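Side-chain contacts in diaminopimelate decarboxylase (Psychromonas ingrahamii, PDB 4XG1), which probably catalyses the pyridoxal 5'-phosphate-dependent decarboxylation of meso-diaminopimelate to L-lysine, the closing step of lysine biosynthesis: residues Leu71-Arg74 with Gly78-Ile81; Asn63-Val68 with Phe401-Arg406; Val243-Glu248 with Pro275-Met280; Thr379-Ser382 with Cys388-Ala391; Asp46-Lys51 with Glu255-Ile260. One frame throughout, in Å; residues are numbered along the deposited sequence.

Contact 1 (Leu71-Arg74 with Gly78-Ile81); sequences LMAR and GFDI. With LLP ((2S)-2-amino-6-[[3-hydroxy-2-methyl-5-(phosphonooxymethyl)pyridin-4-yl]methylideneamino]hexanoic acid), chain T.
The phenyl ring of Phe-79 meets helix 66-74 with its far end, and two neighbouring residues of the helix receive it. Near the ring plane, at the edge, lies the backbone of Ala-73, with N 3.7 Å from Phe-79 CZ. Met-72 comes in obliquely, its CB 3.6 Å from Phe-79 CZ, while the CB of Ala-73 is looser at 4.1 Å from the same CZ. Phe-79 has its CG anti to the carbonyl carbon (chi1 -64°), a setting that carries the ring from the strand over to the helix. The Met-72 chain, bent at chi2, leads its end away from the ring; the side chain also touches Ile-38 and Trp-42 of helix 35-49. Helix 84-92 adds Val-90 to the surroundings of the Phe-79 ring. This is the return half of the beta-alpha-beta unit 54-59, 66-74, 78-81 of the TIM barrel. One residue on, Asp-80 leads the other way, and its OD2 lies 3.2 Å from the pyridine N1 of the bound LLP; OD1 is hydrogen-bonded to Ser-103. No hydrogen bond links 71-74 to 78-81, which implies that apolar fit seats the helix on the strand by way of Phe-79, while the following residue, Asp-80, faces the cofactor.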
# COMPACT_ATOMS: atom_id res chain seq x y z
N LEU B 71 -19.28 11.60 -10.65
CA LEU B 71 -20.18 10.88 -11.53
C LEU B 71 -21.33 10.26 -10.73
O LEU B 71 -22.49 10.37 -11.12
CB LEU B 71 -19.47 9.78 -12.28
CG LEU B 71 -18.46 10.22 -13.32
CD1 LEU B 71 -17.93 8.98 -14.05
CD2 LEU B 71 -19.07 11.20 -14.31
N MET B 72 -21.01 9.61 -9.62
CA MET B 72 -22.04 9.03 -8.81
C MET B 72 -22.97 10.12 -8.29
O MET B 72 -24.19 9.94 -8.26
CB MET B 72 -21.49 8.30 -7.58
CG MET B 72 -20.42 7.29 -7.81
SD MET B 72 -20.82 5.94 -8.91
CE MET B 72 -19.16 5.32 -9.03
N ALA B 73 -22.39 11.21 -7.78
CA ALA B 73 -23.15 12.27 -7.15
C ALA B 73 -24.21 12.86 -8.12
O ALA B 73 -25.33 13.15 -7.73
CB ALA B 73 -22.25 13.35 -6.64
N ARG B 74 -23.85 12.96 -9.39
CA ARG B 74 -24.75 13.45 -10.42
C ARG B 74 -25.92 12.51 -10.65
O ARG B 74 -27.05 12.98 -10.91
CB ARG B 74 -24.02 13.65 -11.75
CG ARG B 74 -23.16 14.89 -11.74
CD ARG B 74 -22.29 15.01 -12.96
NE ARG B 74 -23.11 14.99 -14.15
CZ ARG B 74 -23.79 16.05 -14.59
NH1 ARG B 74 -23.76 17.24 -13.94
NH2 ARG B 74 -24.49 15.92 -15.71
N GLY B 78 -25.83 7.65 -3.22
CA GLY B 78 -25.32 7.80 -1.86
C GLY B 78 -23.89 7.24 -1.84
O GLY B 78 -23.38 6.76 -2.85
N PHE B 79 -23.27 7.34 -0.66
CA PHE B 79 -21.88 6.96 -0.49
C PHE B 79 -21.68 6.28 0.83
O PHE B 79 -22.26 6.67 1.84
CB PHE B 79 -21.01 8.18 -0.56
CG PHE B 79 -21.06 8.84 -1.90
CD1 PHE B 79 -20.24 8.41 -2.93
CD2 PHE B 79 -21.96 9.89 -2.15
CE1 PHE B 79 -20.31 8.99 -4.19
CE2 PHE B 79 -22.05 10.46 -3.40
CZ PHE B 79 -21.23 10.02 -4.42
N ASP B 80 -20.87 5.23 0.81
CA ASP B 80 -20.44 4.56 2.04
C ASP B 80 -18.98 4.97 2.25
O ASP B 80 -18.16 4.80 1.36
CB ASP B 80 -20.60 3.05 1.85
CG ASP B 80 -20.06 2.26 3.01
OD1 ASP B 80 -20.19 2.72 4.18
OD2 ASP B 80 -19.51 1.15 2.74
N ILE B 81 -18.67 5.50 3.42
CA ILE B 81 -17.39 6.04 3.70
C ILE B 81 -16.83 5.37 4.92
O ILE B 81 -17.58 4.81 5.73
CB ILE B 81 -17.42 7.56 4.00
CG1 ILE B 81 -18.09 7.86 5.34
CG2 ILE B 81 -18.07 8.33 2.85
CD1 ILE B 81 -18.07 9.33 5.70
N1 LLP T . -18.94 -2.00 2.84
C2 LLP T . -18.05 -2.28 3.80
C2' LLP T . -18.43 -2.06 5.24
C3 LLP T . -16.72 -2.78 3.39
O3 LLP T . -15.80 -3.11 4.32
C4 LLP T . -16.44 -2.97 1.96
C4' LLP T . -15.13 -3.50 1.45
C5 LLP T . -17.50 -2.62 1.00
C6 LLP T . -18.70 -2.13 1.51
C5' LLP T . -17.33 -2.75 -0.49
OP4 LLP T . -17.06 -4.03 -0.89
P LLP T . -16.91 -4.46 -2.43
OP1 LLP T . -15.97 -3.42 -3.01
OP2 LLP T . -16.47 -5.94 -2.45
OP3 LLP T . -18.32 -4.54 -3.04
N LLP T . -8.44 -4.39 -0.92
CA LLP T . -9.30 -5.60 -1.24
CB LLP T . -10.78 -5.27 -1.15
CG LLP T . -11.47 -5.61 0.16
CD LLP T . -12.30 -4.46 0.68
CE LLP T . -13.15 -4.92 1.88
NZ LLP T . -14.17 -4.00 2.41
C LLP T . -9.03 -6.02 -2.67
O LLP T . -8.31 -5.36 -3.40
OXT LLP T . -9.52 -7.02 -3.16

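Contact 2 (Asn63-Val68 with Phe401-Arg406); sequences NSNLAV and FIVRER
Asn-65 and Val-403 meet through one polar bond, and Ala-67 adds an apolar touch beside it. Asn-65 ND2 donates to Val-403 O at 3.1 Å with an N-H...O angle of 169°; the acceptor lies in the amide plane of Asn-65, whereas the donor stands well above the carbonyl plane of Val-403. Next to this bond the methyl of Ala-67 presses on the valine, CB to Val-403 CG1 3.3 Å, a close fit. The amide oxygen works inward: Asn-65 is the N-cap of helix 66-74, its OD1 accepting from Ala-67 N at 2.9 Å and weakly from Val-68 N. With CG anti to the backbone N (chi1 179°), the amide can turn one end to its own helix and the other to the backbone of 401-406. A leucine here would probably leave Ala-67 N without its side-chain acceptor and Val-403 O without this donor. Further out, Asn-63 OD1 accepts from Asn-65 N at 3.2 Å, an Asx turn that fixes the approach to the cap. Val-403 and Arg-404 form a classic beta bulge opposite Glu-392, and Arg-404 NH1 makes a salt bridge with Glu-416 of the second subunit. The contact thus joins the start of barrel helix 66-74 to strand 399-404 of the mixed sheet, with Leu-394 of strand 391-396 packed against both Ala-67 and Val-403.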
# COMPACT_ATOMS: atom_id res chain seq x y z
N ASN B 63 -12.45 3.28 -4.99
CA ASN B 63 -11.90 4.29 -5.88
C ASN B 63 -12.50 5.60 -5.43
O ASN B 63 -13.70 5.80 -5.57
CB ASN B 63 -12.28 4.02 -7.33
CG ASN B 63 -11.53 4.88 -8.28
OD1 ASN B 63 -11.51 6.07 -8.09
ND2 ASN B 63 -10.84 4.29 -9.27
N SER B 64 -11.66 6.47 -4.91
CA SER B 64 -12.11 7.67 -4.24
C SER B 64 -11.82 8.92 -5.05
O SER B 64 -11.97 10.05 -4.55
CB SER B 64 -11.41 7.76 -2.87
OG SER B 64 -11.33 6.49 -2.28
N ASN B 65 -11.44 8.74 -6.29
CA ASN B 65 -11.14 9.88 -7.12
C ASN B 65 -12.33 10.86 -7.21
O ASN B 65 -13.45 10.42 -7.37
CB ASN B 65 -10.76 9.43 -8.49
CG ASN B 65 -10.44 10.59 -9.41
OD1 ASN B 65 -11.34 11.13 -10.07
ND2 ASN B 65 -9.20 11.02 -9.42
N LEU B 66 -12.06 12.16 -7.14
CA LEU B 66 -13.11 13.17 -7.10
C LEU B 66 -14.06 13.11 -8.34
O LEU B 66 -15.24 13.27 -8.21
CB LEU B 66 -12.54 14.55 -7.00
CG LEU B 66 -11.76 14.91 -5.75
CD1 LEU B 66 -11.44 16.40 -5.78
CD2 LEU B 66 -12.50 14.59 -4.51
N ALA B 67 -13.52 12.89 -9.51
CA ALA B 67 -14.30 12.85 -10.71
C ALA B 67 -15.19 11.65 -10.65
O ALA B 67 -16.33 11.72 -11.05
CB ALA B 67 -13.43 12.78 -11.96
N VAL B 68 -14.66 10.54 -10.17
CA VAL B 68 -15.43 9.32 -10.07
C VAL B 68 -16.57 9.52 -9.10
O VAL B 68 -17.68 9.10 -9.34
CB VAL B 68 -14.54 8.17 -9.60
CG1 VAL B 68 -15.37 6.94 -9.22
CG2 VAL B 68 -13.58 7.80 -10.71
N PHE B 401 -10.14 13.23 -19.95
CA PHE B 401 -9.80 14.22 -18.96
C PHE B 401 -8.88 13.67 -17.87
O PHE B 401 -8.98 12.50 -17.43
CB PHE B 401 -11.06 14.85 -18.44
CG PHE B 401 -10.84 16.13 -17.70
CD1 PHE B 401 -10.79 17.34 -18.39
CD2 PHE B 401 -10.71 16.16 -16.30
CE1 PHE B 401 -10.61 18.54 -17.70
CE2 PHE B 401 -10.56 17.35 -15.61
CZ PHE B 401 -10.49 18.53 -16.31
N ILE B 402 -7.85 14.44 -17.53
CA ILE B 402 -6.93 14.07 -16.48
C ILE B 402 -7.63 14.36 -15.20
O ILE B 402 -7.82 15.53 -14.86
CB ILE B 402 -5.61 14.85 -16.55
CG1 ILE B 402 -4.82 14.44 -17.80
CG2 ILE B 402 -4.78 14.53 -15.32
CD1 ILE B 402 -3.57 15.26 -18.07
N VAL B 403 -8.00 13.30 -14.47
CA VAL B 403 -8.72 13.45 -13.21
C VAL B 403 -7.81 13.27 -11.99
O VAL B 403 -8.19 13.54 -10.86
CB VAL B 403 -9.93 12.49 -13.13
CG1 VAL B 403 -10.99 12.92 -14.14
CG2 VAL B 403 -9.54 11.03 -13.36
N ARG B 404 -6.60 12.79 -12.21
CA ARG B 404 -5.55 12.97 -11.22
C ARG B 404 -4.18 13.08 -11.88
O ARG B 404 -3.72 12.18 -12.57
CB ARG B 404 -5.54 11.84 -10.21
CG ARG B 404 -4.39 11.97 -9.24
CD ARG B 404 -4.62 11.30 -7.89
NE ARG B 404 -3.40 11.45 -7.09
CZ ARG B 404 -3.32 11.90 -5.84
NH1 ARG B 404 -4.37 12.21 -5.13
NH2 ARG B 404 -2.16 11.97 -5.27
N GLU B 405 -3.56 14.22 -11.67
CA GLU B 405 -2.26 14.47 -12.26
C GLU B 405 -1.22 13.55 -11.66
O GLU B 405 -1.20 13.29 -10.42
CB GLU B 405 -1.86 15.90 -12.02
CG GLU B 405 -2.69 16.92 -12.77
CD GLU B 405 -2.70 18.29 -12.05
OE1 GLU B 405 -1.81 18.56 -11.17
OE2 GLU B 405 -3.61 19.10 -12.31
N ARG B 406 -0.33 13.07 -12.53
CA ARG B 406 0.86 12.38 -12.08
C ARG B 406 1.54 13.24 -10.97
O ARG B 406 1.70 14.46 -11.12
CB ARG B 406 1.81 12.16 -13.26
CG ARG B 406 2.95 11.24 -12.91
CD ARG B 406 3.87 10.94 -14.05
NE ARG B 406 3.09 10.55 -15.21
CZ ARG B 406 2.58 9.34 -15.41
NH1 ARG B 406 2.76 8.35 -14.53
NH2 ARG B 406 1.95 9.11 -16.52

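Contact 3 (Val243-Glu248 with Pro275-Met280); sequences VPYDDE and PGRAIM. With LLP ((2S)-2-amino-6-[[3-hydroxy-2-methyl-5-(phosphonooxymethyl)pyridin-4-yl]methylideneamino]hexanoic acid), chain T.
Arg-277 starts with CG anti to its own N (chi1 -171°) and then bends at chi3 (-39°), which brings its guanidinium round to the hydroxyl of Tyr-245. NH1 donates to Tyr-245 OH at 3.0 Å, nearly straight and in the guanidinium plane; the two planes are turned 74° apart, and NH1 lies at the edge of the tyrosine ring, near its plane. The NH1/NH2 end, also in plane, grips the ligand's carboxylate: LLP OXT accepts from Arg-277 NH1 at 3.1 Å and from Arg-277 NH2 at 3.3 Å, and Ser-203 is a further partner of NH2. LLP has the form of an aldimine between the cofactor and lysine, the reaction product, which agrees with the predicted substrate-binding role of Arg-277. At the other end of the ligand, two backbone amides hold the phosphate: Gly-276 N to LLP OP3 3.1 Å and Arg-277 N to LLP OP1 2.7 Å. Gly-276 is the N-cap of helix 277-280, and a CB on it would clash with OP1. Val-243 crosses the arginine obliquely, CG2 3.8 Å from Arg-277 CD, while its CG1 reaches Ala-278 CA at 3.6 Å. The loop holding 243-248 follows barrel strand 234-236 and leads to helix 253-262; the short helix 277-280 follows strand 270-273, with helix 35-49 placing Phe-45 on Ala-278 and helix 66-74 placing Met-72 on Ile-279.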
# COMPACT_ATOMS: atom_id res chain seq x y z
N VAL B 243 -16.65 -9.94 -9.05
CA VAL B 243 -16.57 -9.66 -10.46
C VAL B 243 -15.71 -10.70 -11.13
O VAL B 243 -14.95 -11.40 -10.47
CB VAL B 243 -16.00 -8.26 -10.77
CG1 VAL B 243 -16.86 -7.17 -10.18
CG2 VAL B 243 -14.55 -8.12 -10.30
N PRO B 244 -15.80 -10.77 -12.47
CA PRO B 244 -14.89 -11.63 -13.25
C PRO B 244 -13.52 -11.01 -13.47
O PRO B 244 -13.41 -9.98 -14.15
CB PRO B 244 -15.62 -11.78 -14.61
CG PRO B 244 -16.47 -10.56 -14.73
CD PRO B 244 -16.90 -10.23 -13.31
N TYR B 245 -12.50 -11.62 -12.84
CA TYR B 245 -11.11 -11.23 -13.03
C TYR B 245 -10.44 -12.15 -14.06
O TYR B 245 -9.78 -11.67 -14.98
CB TYR B 245 -10.33 -11.31 -11.69
CG TYR B 245 -10.58 -10.14 -10.76
CD1 TYR B 245 -10.01 -8.89 -11.00
CD2 TYR B 245 -11.41 -10.28 -9.63
CE1 TYR B 245 -10.26 -7.81 -10.17
CE2 TYR B 245 -11.66 -9.19 -8.79
CZ TYR B 245 -11.08 -7.97 -9.07
OH TYR B 245 -11.28 -6.91 -8.25
N ASP B 246 -10.58 -13.46 -13.84
CA ASP B 246 -10.04 -14.53 -14.67
C ASP B 246 -11.22 -15.30 -15.29
O ASP B 246 -11.74 -14.90 -16.33
CB ASP B 246 -9.15 -15.43 -13.80
CG ASP B 246 -8.40 -16.53 -14.60
OD1 ASP B 246 -8.59 -16.64 -15.83
OD2 ASP B 246 -7.56 -17.25 -14.00
N ASP B 247 -11.69 -16.33 -14.58
CA ASP B 247 -12.66 -17.31 -15.07
C ASP B 247 -13.95 -17.36 -14.22
O ASP B 247 -14.83 -18.18 -14.47
CB ASP B 247 -12.01 -18.70 -15.14
CG ASP B 247 -11.52 -19.19 -13.76
OD1 ASP B 247 -11.49 -18.39 -12.81
OD2 ASP B 247 -11.16 -20.39 -13.64
N GLU B 248 -14.08 -16.44 -13.27
CA GLU B 248 -15.21 -16.47 -12.34
C GLU B 248 -16.51 -16.05 -13.06
O GLU B 248 -16.47 -15.29 -14.02
CB GLU B 248 -14.95 -15.52 -11.14
CG GLU B 248 -13.72 -15.83 -10.32
CD GLU B 248 -12.44 -15.07 -10.74
OE1 GLU B 248 -12.38 -14.48 -11.83
OE2 GLU B 248 -11.47 -15.08 -9.95
N PRO B 275 -22.13 -1.33 -2.76
CA PRO B 275 -21.17 -1.96 -3.63
C PRO B 275 -19.94 -1.07 -3.95
O PRO B 275 -20.07 0.14 -4.13
CB PRO B 275 -21.99 -2.19 -4.91
CG PRO B 275 -22.96 -1.07 -4.91
CD PRO B 275 -23.34 -0.91 -3.48
N GLY B 276 -18.78 -1.69 -4.13
CA GLY B 276 -17.57 -1.00 -4.60
C GLY B 276 -16.99 -1.65 -5.84
O GLY B 276 -17.14 -1.14 -6.96
N ARG B 277 -16.38 -2.81 -5.63
CA ARG B 277 -15.79 -3.58 -6.71
C ARG B 277 -16.70 -3.78 -7.92
O ARG B 277 -16.29 -3.60 -9.05
CB ARG B 277 -15.34 -4.93 -6.18
CG ARG B 277 -14.53 -5.76 -7.14
CD ARG B 277 -14.27 -7.19 -6.66
NE ARG B 277 -14.00 -7.32 -5.25
CZ ARG B 277 -12.81 -7.27 -4.66
NH1 ARG B 277 -11.69 -7.05 -5.31
NH2 ARG B 277 -12.76 -7.41 -3.34
N ALA B 278 -17.96 -4.16 -7.68
CA ALA B 278 -18.88 -4.51 -8.76
C ALA B 278 -19.14 -3.31 -9.65
O ALA B 278 -19.34 -3.45 -10.86
CB ALA B 278 -20.17 -5.01 -8.19
N ILE B 279 -19.06 -2.12 -9.07
CA ILE B 279 -19.16 -0.92 -9.89
C ILE B 279 -17.87 -0.55 -10.60
O ILE B 279 -17.89 -0.22 -11.77
CB ILE B 279 -19.68 0.27 -9.08
CG1 ILE B 279 -21.13 -0.01 -8.69
CG2 ILE B 279 -19.59 1.56 -9.88
CD1 ILE B 279 -21.68 0.99 -7.72
N MET B 280 -16.74 -0.61 -9.93
CA MET B 280 -15.51 -0.00 -10.49
C MET B 280 -14.49 -0.94 -11.08
O MET B 280 -13.70 -0.51 -11.92
CB MET B 280 -14.81 0.82 -9.41
CG MET B 280 -15.58 2.06 -9.00
SD MET B 280 -15.79 3.26 -10.31
CE MET B 280 -14.16 3.36 -11.06
N1 LLP T . -18.94 -2.00 2.84
C2 LLP T . -18.05 -2.28 3.80
C2' LLP T . -18.43 -2.06 5.24
C3 LLP T . -16.72 -2.78 3.39
O3 LLP T . -15.80 -3.11 4.32
C4 LLP T . -16.44 -2.97 1.96
C4' LLP T . -15.13 -3.50 1.45
C5 LLP T . -17.50 -2.62 1.00
C6 LLP T . -18.70 -2.13 1.51
C5' LLP T . -17.33 -2.75 -0.49
OP4 LLP T . -17.06 -4.03 -0.89
P LLP T . -16.91 -4.46 -2.43
OP1 LLP T . -15.97 -3.42 -3.01
OP2 LLP T . -16.47 -5.94 -2.45
OP3 LLP T . -18.32 -4.54 -3.04
N LLP T . -8.44 -4.39 -0.92
CA LLP T . -9.30 -5.60 -1.24
CB LLP T . -10.78 -5.27 -1.15
CG LLP T . -11.47 -5.61 0.16
CD LLP T . -12.30 -4.46 0.68
CE LLP T . -13.15 -4.92 1.88
NZ LLP T . -14.17 -4.00 2.41
C LLP T . -9.03 -6.02 -2.67
O LLP T . -8.31 -5.36 -3.40
OXT LLP T . -9.52 -7.02 -3.16

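Contact 4 (Thr379-Ser382 with Cys388-Ala391); sequences TMSS and CRAA
One weak hydrogen bond joins 379-382 to 388-391: Arg-389 NH2 donates to Ser-381 O at 3.0 Å, bent to an N-H...O angle of 131°. The carbonyl oxygen lies at the guanidinium's edge, near its plane. Most of the remaining touches are packing along the aliphatic part of the arginine. Its chain runs past the two serines and bends at chi3 (-84°), which swings the guanidinium round to Ser-381. Arg-389 CG lies 3.7 Å from Ser-382 O; the 2.9 Å between Ser-381 OG and Arg-389 CD is too short for such a pair and is doubtful in detail. Ser-381 OG has its hydrogen bond with Ser-378 O. Ionic and intersubunit partners complete the arginine: NE forms a salt bridge with Glu-407, and NH1 bonds to Asn-383 of the second subunit, close to Arg-389 of that subunit. A methionine in its place would probably cost Glu-407 its salt bridge and leave Asn-383 of the second subunit without this donor. Both segments lie in the connection between strands 367-371 and 391-396 of the mixed sheet, the second running into the latter strand at Ala-391; Met-380, on the first, touches LLP and packs on Leu-316 and Tyr-317 of helix 313-317.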
# COMPACT_ATOMS: atom_id res chain seq x y z
N THR B 379 -6.37 3.37 -5.06
CA THR B 379 -6.61 3.60 -3.64
C THR B 379 -5.60 2.94 -2.74
O THR B 379 -5.42 3.38 -1.61
CB THR B 379 -8.03 3.21 -3.16
OG1 THR B 379 -8.33 1.85 -3.46
CG2 THR B 379 -9.01 4.09 -3.77
N MET B 380 -4.97 1.88 -3.22
CA MET B 380 -3.98 1.21 -2.42
C MET B 380 -2.57 1.59 -2.86
O MET B 380 -1.62 0.96 -2.39
CB MET B 380 -4.15 -0.31 -2.45
CG MET B 380 -5.55 -0.74 -2.12
SD MET B 380 -5.67 -2.51 -1.84
CE MET B 380 -4.87 -2.71 -0.27
N SER B 381 -2.42 2.58 -3.73
CA SER B 381 -1.11 2.91 -4.25
C SER B 381 -0.30 3.71 -3.30
O SER B 381 -0.83 4.39 -2.40
CB SER B 381 -1.21 3.69 -5.53
OG SER B 381 -1.79 4.96 -5.26
N SER B 382 1.01 3.62 -3.47
CA SER B 382 1.96 4.26 -2.57
C SER B 382 3.10 4.83 -3.37
O SER B 382 3.07 4.78 -4.59
CB SER B 382 2.51 3.26 -1.57
OG SER B 382 3.46 2.40 -2.19
N CYS B 388 6.65 8.22 -8.18
CA CYS B 388 5.50 9.10 -8.21
C CYS B 388 4.24 8.33 -8.56
O CYS B 388 4.27 7.48 -9.42
CB CYS B 388 5.72 10.17 -9.27
SG CYS B 388 7.02 11.29 -8.79
N ARG B 389 3.14 8.67 -7.91
CA ARG B 389 1.90 8.04 -8.23
C ARG B 389 1.44 8.39 -9.65
O ARG B 389 1.65 9.52 -10.13
CB ARG B 389 0.78 8.35 -7.21
CG ARG B 389 0.87 7.39 -6.05
CD ARG B 389 -0.27 7.48 -5.06
NE ARG B 389 -0.04 8.53 -4.07
CZ ARG B 389 -0.39 8.49 -2.80
NH1 ARG B 389 -0.10 9.53 -2.07
NH2 ARG B 389 -0.98 7.43 -2.25
N ALA B 390 0.81 7.41 -10.25
CA ALA B 390 0.37 7.45 -11.61
C ALA B 390 -0.69 8.49 -11.86
O ALA B 390 -1.40 8.92 -10.97
CB ALA B 390 -0.21 6.09 -11.98
N ALA B 391 -0.76 8.88 -13.11
CA ALA B 391 -1.82 9.76 -13.56
C ALA B 391 -3.06 8.93 -13.69
O ALA B 391 -2.97 7.76 -13.96
CB ALA B 391 -1.47 10.40 -14.90

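Contact 5 (Asp46-Lys51 with Glu255-Ile260); sequences DSAAGK and EYMTAI
Met-257 lays CB, CG and SD of its side chain across the end of helix 35-49, meeting Ala-48 with its base and Ala-49 with its sulfur. At the base, beta carbon meets beta carbon: Met-257 CB points at the other helix and stands 3.7 Å from Ala-48 CB. Beyond that, the methionine passes over the backbone joining the two alanines, and its CG lies 3.6 Å from both Ala-48 C and Ala-49 N. Farther along, Met-257 SD comes 3.8 Å from the methyl of Ala-49. The torsions account for this path: CG is anti to the backbone N (chi1 -170°), and two successive bends, chi2 69° and chi3 59°, fold the chain against the alanines instead of letting it run straight out. Small residues on one side permit the close approach, with the CA atoms of Ala-48 and Met-257 6.0 Å apart. Both helices belong to the outer layer of the TIM barrel: helix 35-49 leads into strand 54-59 and helix 253-262 into strand 270-273, two strands paired in parallel inside the barrel. Met-257 also rests on Phe-273 of the latter strand, and Ala-49 on His-54 of the former. Helix 35-49 stops just here; Gly-50 leaves it with positive phi, a conformation favourable to glycine, while its N still bonds to Asp-46 O at 3.3 Å. Facing the barrel on helix 253-262, Tyr-256 sets its ring edge-to-face with Phe-211, and one face of the Tyr-256 ring receives Ile-260 CD1, offset toward the rim.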
# COMPACT_ATOMS: atom_id res chain seq x y z
N ASP B 46 -29.01 0.27 -9.57
CA ASP B 46 -30.08 1.16 -9.17
C ASP B 46 -31.41 0.75 -9.81
O ASP B 46 -32.42 0.61 -9.13
CB ASP B 46 -29.75 2.57 -9.58
CG ASP B 46 -30.74 3.57 -9.05
OD1 ASP B 46 -30.89 3.65 -7.81
OD2 ASP B 46 -31.32 4.29 -9.91
N SER B 47 -31.39 0.54 -11.12
CA SER B 47 -32.59 0.15 -11.85
C SER B 47 -33.14 -1.13 -11.24
O SER B 47 -34.30 -1.15 -10.78
CB SER B 47 -32.28 -0.10 -13.33
OG SER B 47 -31.93 1.11 -13.94
N ALA B 48 -32.30 -2.16 -11.18
CA ALA B 48 -32.71 -3.46 -10.71
C ALA B 48 -33.42 -3.40 -9.37
O ALA B 48 -34.27 -4.24 -9.09
CB ALA B 48 -31.54 -4.40 -10.66
N ALA B 49 -33.11 -2.41 -8.54
CA ALA B 49 -33.83 -2.24 -7.30
C ALA B 49 -35.20 -1.58 -7.50
O ALA B 49 -36.12 -1.74 -6.68
CB ALA B 49 -33.01 -1.45 -6.32
N GLY B 50 -35.33 -0.80 -8.58
CA GLY B 50 -36.64 -0.39 -9.11
C GLY B 50 -37.51 0.27 -8.09
O GLY B 50 -37.05 1.14 -7.36
N LYS B 51 -38.75 -0.20 -7.98
CA LYS B 51 -39.74 0.45 -7.10
C LYS B 51 -39.50 0.26 -5.61
O LYS B 51 -40.05 1.02 -4.82
CB LYS B 51 -41.14 -0.03 -7.43
CG LYS B 51 -41.59 0.31 -8.86
CD LYS B 51 -42.18 1.72 -8.92
CE LYS B 51 -43.00 2.02 -10.18
NZ LYS B 51 -44.24 1.18 -10.33
N GLU B 255 -29.22 -9.58 -11.38
CA GLU B 255 -29.61 -10.89 -10.78
C GLU B 255 -29.51 -10.93 -9.26
O GLU B 255 -30.41 -11.44 -8.56
CB GLU B 255 -28.70 -11.97 -11.32
CG GLU B 255 -28.66 -12.02 -12.84
CD GLU B 255 -27.41 -12.68 -13.42
OE1 GLU B 255 -26.57 -13.19 -12.64
OE2 GLU B 255 -27.27 -12.70 -14.66
N TYR B 256 -28.41 -10.39 -8.75
CA TYR B 256 -28.19 -10.27 -7.32
C TYR B 256 -29.28 -9.48 -6.68
O TYR B 256 -29.78 -9.86 -5.60
CB TYR B 256 -26.81 -9.61 -7.08
CG TYR B 256 -26.60 -8.79 -5.81
CD1 TYR B 256 -26.21 -9.39 -4.64
CD2 TYR B 256 -26.73 -7.42 -5.80
CE1 TYR B 256 -25.95 -8.64 -3.47
CE2 TYR B 256 -26.50 -6.67 -4.64
CZ TYR B 256 -26.08 -7.29 -3.49
OH TYR B 256 -25.82 -6.56 -2.33
N MET B 257 -29.63 -8.35 -7.29
CA MET B 257 -30.65 -7.48 -6.72
C MET B 257 -32.07 -8.11 -6.74
O MET B 257 -32.76 -8.15 -5.72
CB MET B 257 -30.70 -6.18 -7.49
CG MET B 257 -31.53 -5.14 -6.84
SD MET B 257 -30.92 -4.45 -5.32
CE MET B 257 -29.34 -3.82 -5.95
N THR B 258 -32.46 -8.66 -7.88
CA THR B 258 -33.77 -9.30 -8.03
C THR B 258 -33.99 -10.38 -6.98
O THR B 258 -35.04 -10.39 -6.31
CB THR B 258 -33.92 -9.97 -9.43
OG1 THR B 258 -33.44 -9.10 -10.45
CG2 THR B 258 -35.34 -10.25 -9.69
N ALA B 259 -33.00 -11.26 -6.80
CA ALA B 259 -33.11 -12.24 -5.72
C ALA B 259 -33.38 -11.55 -4.37
O ALA B 259 -34.25 -11.98 -3.57
CB ALA B 259 -31.86 -13.08 -5.65
N ILE B 260 -32.67 -10.47 -4.11
CA ILE B 260 -32.83 -9.80 -2.83
C ILE B 260 -34.21 -9.16 -2.72
O ILE B 260 -34.81 -9.11 -1.61
CB ILE B 260 -31.70 -8.76 -2.59
CG1 ILE B 260 -30.41 -9.48 -2.22
CG2 ILE B 260 -32.04 -7.79 -1.47
CD1 ILE B 260 -29.16 -8.64 -2.33

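Contacts 1, 3 and 5 belong to the TIM barrel; contact 2 joins barrel helix 66-74, shared with contact 1, to strand 399-404 of the mixed sheet; contact 4 lies mostly in the loop leading to strand 391-396. Contacts 2 and 4 both touch the second subunit. Along the chain contact 1 nests inside the loops closed by contacts 2 and 5, contacts 3 and 4 inside that of contact 2, and contacts 3 and 5 cross. Centres of contacts 2 and 4 are about 11 Å apart, those of 4 and 5 about 34 Å, on opposite sides of the chain's centre. Met-280 of contact 3 packs on Met-72 and Val-68. LLP touches contacts 1, 3 and 4 and bonds to Glu-349 of the second subunit, placing the pocket beside the dimer interface.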